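Local coordinates for protein glycoside transferase (Listeria monocytogenes, PDB 6R2M) that probably hydrolyses exopolysaccharide outside the cell as a glycoside hydrolase, at residues N259-V264 against F301-N306. Sequence-based numbering, arbitrary orientation.
Sequences NESTAV and FFDYIN
Asp-303, on the first turn of helix 301-312, reaches across to the N-terminus of helix 262-274, where its OD1 accepts a hydrogen bond from Ala-263 N at 3.0 Å. The bond is bent (N-H...O 140°), and the donor meets OD1 on the anti side of the carboxylate, 26° out of its plane. With CG anti to the carbonyl carbon (chi1 -73°), the carboxylate lies alongside the opening turn of the other helix, and OD1 also rests 3.3 Å from Ala-263 CB. Ser-261 is the N-cap of that helix: its OG, turned beside its own carbonyl carbon, accepts from Val-264 N in a nearly straight bond. Water 1 joins the two acceptors, donating to Asp-303 OD1 at 2.7 Å and bonding to Ser-261 OG. Thr-262 packs on Asp-303, its CB against the Asp-303 CB and its CG2 3.5 Å from Asp-303 O. On the other flank, Ala-263 CB approaches the Phe-302 ring obliquely, 3.6 Å from CE2. Asn-306 holds ND2 over the centre of that ring's face while donating to Phe-302 O, which also accepts from Asn-306 N on the opposite face of its carbonyl plane. Helix 209-223 covers Ser-261 and Ala-263 through Ile-210, and helix 50-62 packs on Phe-302 through Leu-55, so the contact joins two helix starts in a partly buried position. Side-chain cap and carboxylate thus occupy two N-H groups of the first turn, and a negative charge at this helix start would probably be stabilised by the helix dipole.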
loop_
_atom_site.group_PDB
_atom_site.type_symbol
_atom_site.label_atom_id
_atom_site.label_comp_id
_atom_site.label_asym_id
_atom_site.label_seq_id
_atom_site.Cartn_x
_atom_site.Cartn_y
_atom_site.Cartn_z
ATOM N N ASN A 259 17.966 12.450 -1.428
ATOM C CA ASN A 259 16.989 11.807 -2.300
ATOM C C ASN A 259 15.570 11.979 -1.765
ATOM O O ASN A 259 15.311 11.845 -0.563
ATOM C CB ASN A 259 17.306 10.314 -2.446
ATOM C CG ASN A 259 18.518 10.061 -3.315
ATOM O OD1 ASN A 259 19.215 10.996 -3.715
ATOM N ND2 ASN A 259 18.791 8.789 -3.591
ATOM N N GLU A 260 14.652 12.287 -2.663
ATOM C CA GLU A 260 13.233 12.328 -2.339
ATOM C C GLU A 260 12.552 11.080 -2.888
ATOM O O GLU A 260 13.099 10.374 -3.738
ATOM C CB GLU A 260 12.589 13.592 -2.908
ATOM C CG GLU A 260 12.994 14.868 -2.171
ATOM C CD GLU A 260 12.712 16.132 -2.988
ATOM O OE1 GLU A 260 13.558 16.482 -3.837
ATOM O OE2 GLU A 260 11.637 16.757 -2.804
ATOM N N SER A 261 11.350 10.802 -2.382
ATOM C CA SER A 261 10.595 9.613 -2.763
ATOM C C SER A 261 9.227 10.015 -3.285
ATOM O O SER A 261 8.493 10.742 -2.610
ATOM C CB SER A 261 10.421 8.659 -1.586
ATOM O OG SER A 261 9.297 7.796 -1.800
ATOM N N THR A 262 8.893 9.541 -4.489
ATOM C CA THR A 262 7.558 9.781 -5.028
ATOM C C THR A 262 6.481 9.224 -4.103
ATOM O O THR A 262 5.502 9.911 -3.787
ATOM C CB THR A 262 7.457 9.169 -6.420
ATOM O OG1 THR A 262 8.375 9.837 -7.288
ATOM C CG2 THR A 262 6.054 9.334 -6.972
ATOM N N ALA A 263 6.650 7.975 -3.649
ATOM C CA ALA A 263 5.637 7.376 -2.784
ATOM C C ALA A 263 5.472 8.158 -1.484
ATOM O O ALA A 263 4.348 8.316 -0.994
ATOM C CB ALA A 263 5.975 5.912 -2.502
ATOM N N VAL A 264 6.572 8.677 -0.930
ATOM C CA VAL A 264 6.491 9.475 0.292
ATOM C C VAL A 264 5.622 10.703 0.078
ATOM O O VAL A 264 4.785 11.040 0.918
ATOM C CB VAL A 264 7.897 9.857 0.779
ATOM C CG1 VAL A 264 7.789 10.961 1.834
ATOM C CG2 VAL A 264 8.558 8.631 1.374
ATOM N N PHE A 301 7.410 0.486 -10.142
ATOM C CA PHE A 301 5.964 0.556 -10.324
ATOM C C PHE A 301 5.269 1.147 -9.100
ATOM O O PHE A 301 4.290 1.895 -9.231
ATOM C CB PHE A 301 5.411 -0.833 -10.638
ATOM C CG PHE A 301 3.981 -0.810 -11.047
ATOM C CD1 PHE A 301 3.622 -0.392 -12.317
ATOM C CD2 PHE A 301 2.983 -1.174 -10.144
ATOM C CE1 PHE A 301 2.273 -0.363 -12.688
ATOM C CE2 PHE A 301 1.657 -1.153 -10.498
ATOM C CZ PHE A 301 1.293 -0.744 -11.774
ATOM N N PHE A 302 5.752 0.814 -7.898
ATOM C CA PHE A 302 5.153 1.347 -6.671
ATOM C C PHE A 302 5.104 2.866 -6.690
ATOM O O PHE A 302 4.089 3.463 -6.316
ATOM C CB PHE A 302 5.943 0.877 -5.454
ATOM C CG PHE A 302 5.274 1.150 -4.122
ATOM C CD1 PHE A 302 4.285 0.304 -3.633
ATOM C CD2 PHE A 302 5.700 2.205 -3.315
ATOM C CE1 PHE A 302 3.714 0.523 -2.371
ATOM C CE2 PHE A 302 5.131 2.424 -2.074
ATOM C CZ PHE A 302 4.142 1.584 -1.595
ATOM N N ASP A 303 6.191 3.510 -7.138
ATOM C CA ASP A 303 6.205 4.970 -7.217
ATOM C C ASP A 303 5.304 5.462 -8.340
ATOM O O ASP A 303 4.507 6.392 -8.152
ATOM C CB ASP A 303 7.635 5.472 -7.432
ATOM C CG ASP A 303 8.496 5.343 -6.196
ATOM O OD1 ASP A 303 8.035 5.711 -5.102
ATOM O OD2 ASP A 303 9.644 4.867 -6.325
ATOM N N TYR A 304 5.410 4.841 -9.513
ATOM C CA TYR A 304 4.607 5.258 -10.652
ATOM C C TYR A 304 3.124 5.205 -10.312
ATOM O O TYR A 304 2.393 6.183 -10.499
ATOM C CB TYR A 304 4.916 4.368 -11.857
ATOM C CG TYR A 304 3.949 4.583 -12.997
ATOM C CD1 TYR A 304 4.110 5.652 -13.872
ATOM C CD2 TYR A 304 2.850 3.757 -13.169
ATOM C CE1 TYR A 304 3.205 5.875 -14.891
ATOM C CE2 TYR A 304 1.948 3.970 -14.190
ATOM C CZ TYR A 304 2.132 5.024 -15.046
ATOM O OH TYR A 304 1.206 5.210 -16.057
ATOM N N ILE A 305 2.669 4.074 -9.770
ATOM C CA ILE A 305 1.230 3.876 -9.668
ATOM C C ILE A 305 0.653 4.607 -8.461
ATOM O O ILE A 305 -0.504 5.034 -8.496
ATOM C CB ILE A 305 0.886 2.375 -9.640
ATOM C CG1 ILE A 305 -0.600 2.159 -9.942
ATOM C CG2 ILE A 305 1.292 1.704 -8.314
ATOM C CD1 ILE A 305 -0.977 2.451 -11.402
ATOM N N ASN A 306 1.421 4.769 -7.375
ATOM C CA ASN A 306 0.896 5.545 -6.257
ATOM C C ASN A 306 0.790 7.022 -6.605
ATOM O O ASN A 306 -0.123 7.702 -6.117
ATOM C CB ASN A 306 1.753 5.349 -5.008
ATOM C CG ASN A 306 1.329 4.126 -4.200
ATOM O OD1 ASN A 306 0.233 4.090 -3.663
ATOM N ND2 ASN A 306 2.193 3.124 -4.125
HETATM O O HOH W 1 10.068 5.896 -3.384
#